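Local coordinates for tRNA (cytosine(72)-C(5))-methyltransferase (Pyrococcus horikoshii, PDB 5ZVE), which methylates carbon 5 of cytosine 72 in several tRNAs, using S-adenosyl-L-methionine as the methyl donor, at residues G332-M337 with F375-R380; G341-E346 with M358-R363. All blocks are in the same frame, centred on the assembly; numbering follows the deposited sequence.

Strand 374-381 of the methyltransferase domain is one side of contact 1, with helix 331-339 packed against it. Contact 2, nested within the loop that contact 1 closes, brings the neighbourhoods of strands 342-344 and 361-364 together through side chains, while each strand pairs antiparallel with 374-381; the two centres lie 6 Å apart. Probable backbone hydrogen bonds tie the contacts together, Arg380 O lying 2.7 Å from Lys343 N and Ile376 N 2.9 Å from Gln362 O, and Val334 CG1 packs on Met358 CE. Phe375 comes closest to the catalytic region, its side chain about 8 Å from that of Cys323, the predicted nucleophile, and about 13 Å from bound S-adenosyl-L-homocysteine. Contact 2 sits away from these sites.

Contact 1. Residues G332-M337 with F375-R380; sequences GNVKFM and FIAKLR
Met337 and Val334, one helical turn apart, press against Leu379, Ala377 and Phe375, alternate residues on one side of the strand. Helix and strand segments run almost parallel, at 7°, with axes 10.3 Å apart, and everything that meets between them is apolar. Met337 can be followed outward. Its CB already lies a tight 3.5 Å from Leu379 CD1, and its CG, anti to the carbonyl carbon (chi1 -58°), carries the chain toward the strand. SD passes 3.8 Å from the same Leu379 CD1. A bend at chi3 (-64°) then sends CE in beside Leu379 CD1, at 3.3 Å, and on toward Ala377 CB, 4.4 Å from CE, so that both ends of the methionine side chain press on one leucine methyl. A flexible, unbranched thioether suits this place because it can bend to lie along that CD1 branch. Val334 is short and branched, and splits its contacts: CG2 lies at the edge of the Phe375 ring, near its plane, 3.8 Å from CZ, and also 3.9 Å from Ala377 CB, while CG1 looks toward Leu379. The small Ala377 lets the valine come close to the strand, with CA atoms 7.4 Å apart. Helix 331-339 thus packs on one face of the Rossmann-like methyltransferase sheet, where strand 374-381 runs antiparallel to strand 316-322; Met337 also touches Leu318 of that strand and Ile305 of helix 291-310.

Contact 2. Residues G341-E346 with M358-R363; sequences GMKLEE and MNKVQR
This is a surface contact at the margin of the Rossmann-like methyltransferase sheet, where the ends of strands 342-344 and 361-364 approach each other without pairing directly; each is instead hydrogen-bonded to strand 374-381. Leu344 is the apolar centre. Its CD1 lies 3.5 Å from Met358 CE, a close approach, and its CD2 3.6 Å from Val361 CG1, so the forked leucine end reaches both neighbours at once. Met358 gets there by stretching out: chi1 (-175°) sets CG anti to the backbone N, and the chain stays extended to its methyl, which also meets Val334 of helix 331-339. Lys360 suits the outer side, where a long chain can lie along a backbone and still carry its charge outward. Its CD rests 3.8 Å from Glu346 N, and its NZ ends 4.4 Å from Lys343 NZ. That proximity of like charges is probably eased by Glu345, whose OE2 forms a long salt bridge with Lys343 NZ. Where the chain turns the corner at Asn359 and Lys360, a water bridges the two backbones, its oxygen 3.0 Å from Glu345 O and 3.0 Å from Lys360 O.

Contact 1. Residues G332-M337 with F375-R380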
loop_
_atom_site.group_PDB
_atom_site.type_symbol
_atom_site.label_atom_id
_atom_site.label_comp_id
_atom_site.label_asym_id
_atom_site.label_seq_id
_atom_site.Cartn_x
_atom_site.Cartn_y
_atom_site.Cartn_z
ATOM N N GLY A 332 19.965 2.158 5.521
ATOM C CA GLY A 332 21.144 2.368 4.701
ATOM C C GLY A 332 21.091 3.663 3.912
ATOM O O GLY A 332 22.080 4.385 3.828
ATOM N N ASN A 333 19.928 3.968 3.344
ATOM C CA ASN A 333 19.765 5.197 2.576
ATOM C C ASN A 333 19.581 6.426 3.458
ATOM O O ASN A 333 19.765 7.558 3.003
ATOM C CB ASN A 333 18.588 5.078 1.610
ATOM C CG ASN A 333 19.014 4.602 0.239
ATOM O OD1 ASN A 333 20.206 4.549 -0.061
ATOM N ND2 ASN A 333 18.047 4.268 -0.606
ATOM N N VAL A 334 19.211 6.220 4.718
ATOM C CA VAL A 334 19.151 7.357 5.618
ATOM C C VAL A 334 20.559 7.787 6.037
ATOM O O VAL A 334 20.840 8.980 6.131
ATOM C CB VAL A 334 18.316 7.082 6.860
ATOM C CG1 VAL A 334 18.229 8.356 7.679
ATOM C CG2 VAL A 334 16.915 6.638 6.464
ATOM N N LYS A 335 21.436 6.818 6.286
ATOM C CA LYS A 335 22.847 7.111 6.544
ATOM C C LYS A 335 23.461 7.947 5.423
ATOM O O LYS A 335 24.222 8.878 5.680
ATOM C CB LYS A 335 23.646 5.820 6.729
ATOM C CG LYS A 335 23.374 5.113 8.036
ATOM C CD LYS A 335 24.245 3.887 8.173
ATOM C CE LYS A 335 24.053 3.230 9.525
ATOM N NZ LYS A 335 25.018 2.112 9.729
ATOM N N PHE A 336 23.126 7.600 4.183
ATOM C CA PHE A 336 23.478 8.415 3.025
ATOM C C PHE A 336 23.046 9.877 3.218
ATOM O O PHE A 336 23.834 10.799 3.007
ATOM C CB PHE A 336 22.840 7.826 1.765
ATOM C CG PHE A 336 22.998 8.678 0.534
ATOM C CD1 PHE A 336 24.245 8.866 -0.042
ATOM C CD2 PHE A 336 21.895 9.262 -0.069
ATOM C CE1 PHE A 336 24.389 9.639 -1.182
ATOM C CE2 PHE A 336 22.034 10.037 -1.209
ATOM C CZ PHE A 336 23.284 10.224 -1.766
ATOM N N MET A 337 21.803 10.078 3.643
ATOM C CA MET A 337 21.268 11.419 3.863
ATOM C C MET A 337 22.012 12.153 4.970
ATOM O O MET A 337 22.231 13.366 4.900
ATOM C CB MET A 337 19.774 11.352 4.205
ATOM C CG MET A 337 18.928 10.674 3.149
ATOM S SD MET A 337 17.135 10.763 3.414
ATOM C CE MET A 337 16.919 9.856 4.921
ATOM N N PHE A 375 8.355 1.796 6.361
ATOM C CA PHE A 375 9.487 2.532 6.899
ATOM C C PHE A 375 9.276 4.028 6.721
ATOM O O PHE A 375 8.859 4.477 5.657
ATOM C CB PHE A 375 10.783 2.083 6.215
ATOM C CG PHE A 375 12.003 2.816 6.691
ATOM C CD1 PHE A 375 12.641 2.435 7.861
ATOM C CD2 PHE A 375 12.514 3.882 5.967
ATOM C CE1 PHE A 375 13.763 3.113 8.307
ATOM C CE2 PHE A 375 13.639 4.559 6.402
ATOM C CZ PHE A 375 14.265 4.175 7.573
ATOM N N ILE A 376 9.561 4.797 7.767
ATOM C CA ILE A 376 9.396 6.248 7.726
ATOM C C ILE A 376 10.586 6.954 8.366
ATOM O O ILE A 376 10.928 6.687 9.518
ATOM C CB ILE A 376 8.115 6.718 8.462
ATOM C CG1 ILE A 376 6.881 5.932 8.011
ATOM C CG2 ILE A 376 7.901 8.213 8.263
ATOM C CD1 ILE A 376 5.599 6.347 8.755
ATOM N N ALA A 377 11.211 7.855 7.616
ATOM C CA ALA A 377 12.274 8.695 8.150
ATOM C C ALA A 377 11.927 10.169 7.977
ATOM O O ALA A 377 11.473 10.582 6.911
ATOM C CB ALA A 377 13.603 8.375 7.467
ATOM N N LYS A 378 12.158 10.963 9.018
ATOM C CA LYS A 378 11.923 12.400 8.944
ATOM C C LYS A 378 13.211 13.161 9.185
ATOM O O LYS A 378 13.834 13.010 10.238
ATOM C CB LYS A 378 10.877 12.844 9.964
ATOM C CG LYS A 378 10.598 14.337 9.928
ATOM C CD LYS A 378 9.936 14.800 11.207
ATOM C CE LYS A 378 9.494 16.244 11.093
ATOM N NZ LYS A 378 8.943 16.750 12.375
ATOM N N LEU A 379 13.600 13.994 8.224
ATOM C CA LEU A 379 14.882 14.691 8.315
ATOM C C LEU A 379 14.799 16.200 8.146
ATOM O O LEU A 379 13.930 16.727 7.448
ATOM C CB LEU A 379 15.862 14.158 7.280
ATOM C CG LEU A 379 16.299 12.701 7.344
ATOM C CD1 LEU A 379 17.633 12.581 6.686
ATOM C CD2 LEU A 379 16.407 12.233 8.744
ATOM N N ARG A 380 15.749 16.876 8.779
ATOM C CA ARG A 380 15.896 18.317 8.695
ATOM C C ARG A 380 17.225 18.648 8.008
ATOM O O ARG A 380 18.276 18.130 8.397
ATOM C CB ARG A 380 15.824 18.920 10.101
ATOM C CG ARG A 380 16.332 20.339 10.255
ATOM C CD ARG A 380 15.457 21.333 9.518
ATOM N NE ARG A 380 14.019 21.176 9.756
ATOM C CZ ARG A 380 13.412 21.324 10.931
ATOM N NH1 ARG A 380 14.105 21.647 12.013
ATOM N NH2 ARG A 380 12.097 21.160 11.022
#

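Contact 2. Residues G341-E346 with M358-R363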
loop_
_atom_site.group_PDB
_atom_site.type_symbol
_atom_site.label_atom_id
_atom_site.label_comp_id
_atom_site.label_asym_id
_atom_site.label_seq_id
_atom_site.Cartn_x
_atom_site.Cartn_y
_atom_site.Cartn_z
ATOM N N GLY A 341 24.327 16.190 4.851
ATOM C CA GLY A 341 23.882 17.390 5.543
ATOM C C GLY A 341 22.453 17.362 6.066
ATOM O O GLY A 341 21.866 18.413 6.326
ATOM N N MET A 342 21.884 16.168 6.198
ATOM C CA MET A 342 20.550 16.017 6.766
ATOM C C MET A 342 20.637 15.473 8.188
ATOM O O MET A 342 21.549 14.714 8.509
ATOM C CB MET A 342 19.701 15.090 5.901
ATOM C CG MET A 342 19.560 15.489 4.443
ATOM S SD MET A 342 18.629 17.014 4.228
ATOM C CE MET A 342 17.016 16.546 4.861
ATOM N N LYS A 343 19.679 15.854 9.032
ATOM C CA LYS A 343 19.663 15.436 10.431
ATOM C C LYS A 343 18.340 14.775 10.827
ATOM O O LYS A 343 17.264 15.267 10.482
ATOM C CB LYS A 343 19.940 16.640 11.334
ATOM C CG LYS A 343 19.973 16.329 12.821
ATOM C CD LYS A 343 20.281 17.584 13.630
ATOM C CE LYS A 343 20.211 17.324 15.129
ATOM N NZ LYS A 343 18.837 16.934 15.558
ATOM N N LEU A 344 18.424 13.665 11.558
ATOM C CA LEU A 344 17.232 12.967 12.028
ATOM C C LEU A 344 16.425 13.802 13.014
ATOM O O LEU A 344 16.981 14.452 13.896
ATOM C CB LEU A 344 17.614 11.640 12.682
ATOM C CG LEU A 344 17.876 10.429 11.790
ATOM C CD1 LEU A 344 18.557 9.355 12.602
ATOM C CD2 LEU A 344 16.578 9.903 11.234
ATOM N N GLU A 345 15.107 13.771 12.858
ATOM C CA GLU A 345 14.208 14.485 13.754
ATOM C C GLU A 345 13.106 13.569 14.268
ATOM O O GLU A 345 12.646 12.666 13.562
ATOM C CB GLU A 345 13.589 15.693 13.054
ATOM C CG GLU A 345 14.599 16.685 12.517
ATOM C CD GLU A 345 14.715 17.926 13.388
ATOM O OE1 GLU A 345 13.715 18.670 13.495
ATOM O OE2 GLU A 345 15.804 18.160 13.961
ATOM N N GLU A 346 12.697 13.810 15.508
ATOM C CA GLU A 346 11.601 13.084 16.132
ATOM C C GLU A 346 10.330 13.211 15.303
ATOM O O GLU A 346 9.980 14.301 14.854
ATOM C CB GLU A 346 11.371 13.617 17.547
ATOM C CG GLU A 346 10.448 12.794 18.410
ATOM C CD GLU A 346 10.192 13.446 19.757
ATOM O OE1 GLU A 346 9.769 14.622 19.776
ATOM O OE2 GLU A 346 10.429 12.790 20.795
ATOM N N MET A 358 19.091 2.192 14.897
ATOM C CA MET A 358 18.849 3.565 14.492
ATOM C C MET A 358 17.590 4.124 15.153
ATOM O O MET A 358 16.536 3.499 15.099
ATOM C CB MET A 358 18.724 3.624 12.983
ATOM C CG MET A 358 18.604 5.001 12.462
ATOM S SD MET A 358 18.779 4.981 10.688
ATOM C CE MET A 358 18.244 6.634 10.426
ATOM N N ASN A 359 17.697 5.317 15.736
ATOM C CA ASN A 359 16.797 5.713 16.821
ATOM C C ASN A 359 15.500 6.451 16.478
ATOM O O ASN A 359 14.458 6.157 17.065
ATOM C CB ASN A 359 17.577 6.566 17.823
ATOM C CG ASN A 359 18.080 5.759 19.002
ATOM O OD1 ASN A 359 17.404 4.845 19.477
ATOM N ND2 ASN A 359 19.274 6.092 19.481
ATOM N N LYS A 360 15.536 7.394 15.545
ATOM C CA LYS A 360 14.368 8.251 15.357
ATOM C C LYS A 360 13.498 7.872 14.159
ATOM O O LYS A 360 12.425 8.451 13.967
ATOM C CB LYS A 360 14.804 9.710 15.233
ATOM C CG LYS A 360 15.458 10.259 16.493
ATOM C CD LYS A 360 15.775 11.731 16.352
ATOM C CE LYS A 360 16.273 12.313 17.660
ATOM N NZ LYS A 360 16.522 13.775 17.540
ATOM N N VAL A 361 13.945 6.910 13.358
ATOM C CA VAL A 361 13.117 6.418 12.258
ATOM C C VAL A 361 12.087 5.427 12.762
ATOM O O VAL A 361 12.254 4.826 13.822
ATOM C CB VAL A 361 13.957 5.765 11.143
ATOM C CG1 VAL A 361 14.829 6.805 10.472
ATOM C CG2 VAL A 361 14.785 4.611 11.692
ATOM N N GLN A 362 11.025 5.245 11.989
ATOM C CA GLN A 362 9.899 4.449 12.449
ATOM C C GLN A 362 9.591 3.306 11.491
ATOM O O GLN A 362 9.317 3.526 10.312
ATOM C CB GLN A 362 8.666 5.341 12.627
ATOM C CG GLN A 362 7.478 4.632 13.252
ATOM C CD GLN A 362 6.319 5.562 13.543
ATOM O OE1 GLN A 362 5.350 5.166 14.184
ATOM N NE2 GLN A 362 6.407 6.798 13.066
ATOM N N ARG A 363 9.622 2.083 12.010
ATOM C CA ARG A 363 9.314 0.912 11.198
ATOM C C ARG A 363 7.992 0.288 11.602
ATOM O O ARG A 363 7.607 0.320 12.769
ATOM C CB ARG A 363 10.422 -0.137 11.301
ATOM C CG ARG A 363 11.479 -0.052 10.205
ATOM C CD ARG A 363 12.541 -1.112 10.408
ATOM N NE ARG A 363 13.510 -1.163 9.318
ATOM C CZ ARG A 363 13.453 -2.033 8.314
ATOM N NH1 ARG A 363 12.463 -2.920 8.254
ATOM N NH2 ARG A 363 14.381 -2.017 7.367
HETATM O O HOH W 1 12.659 10.328 11.665
#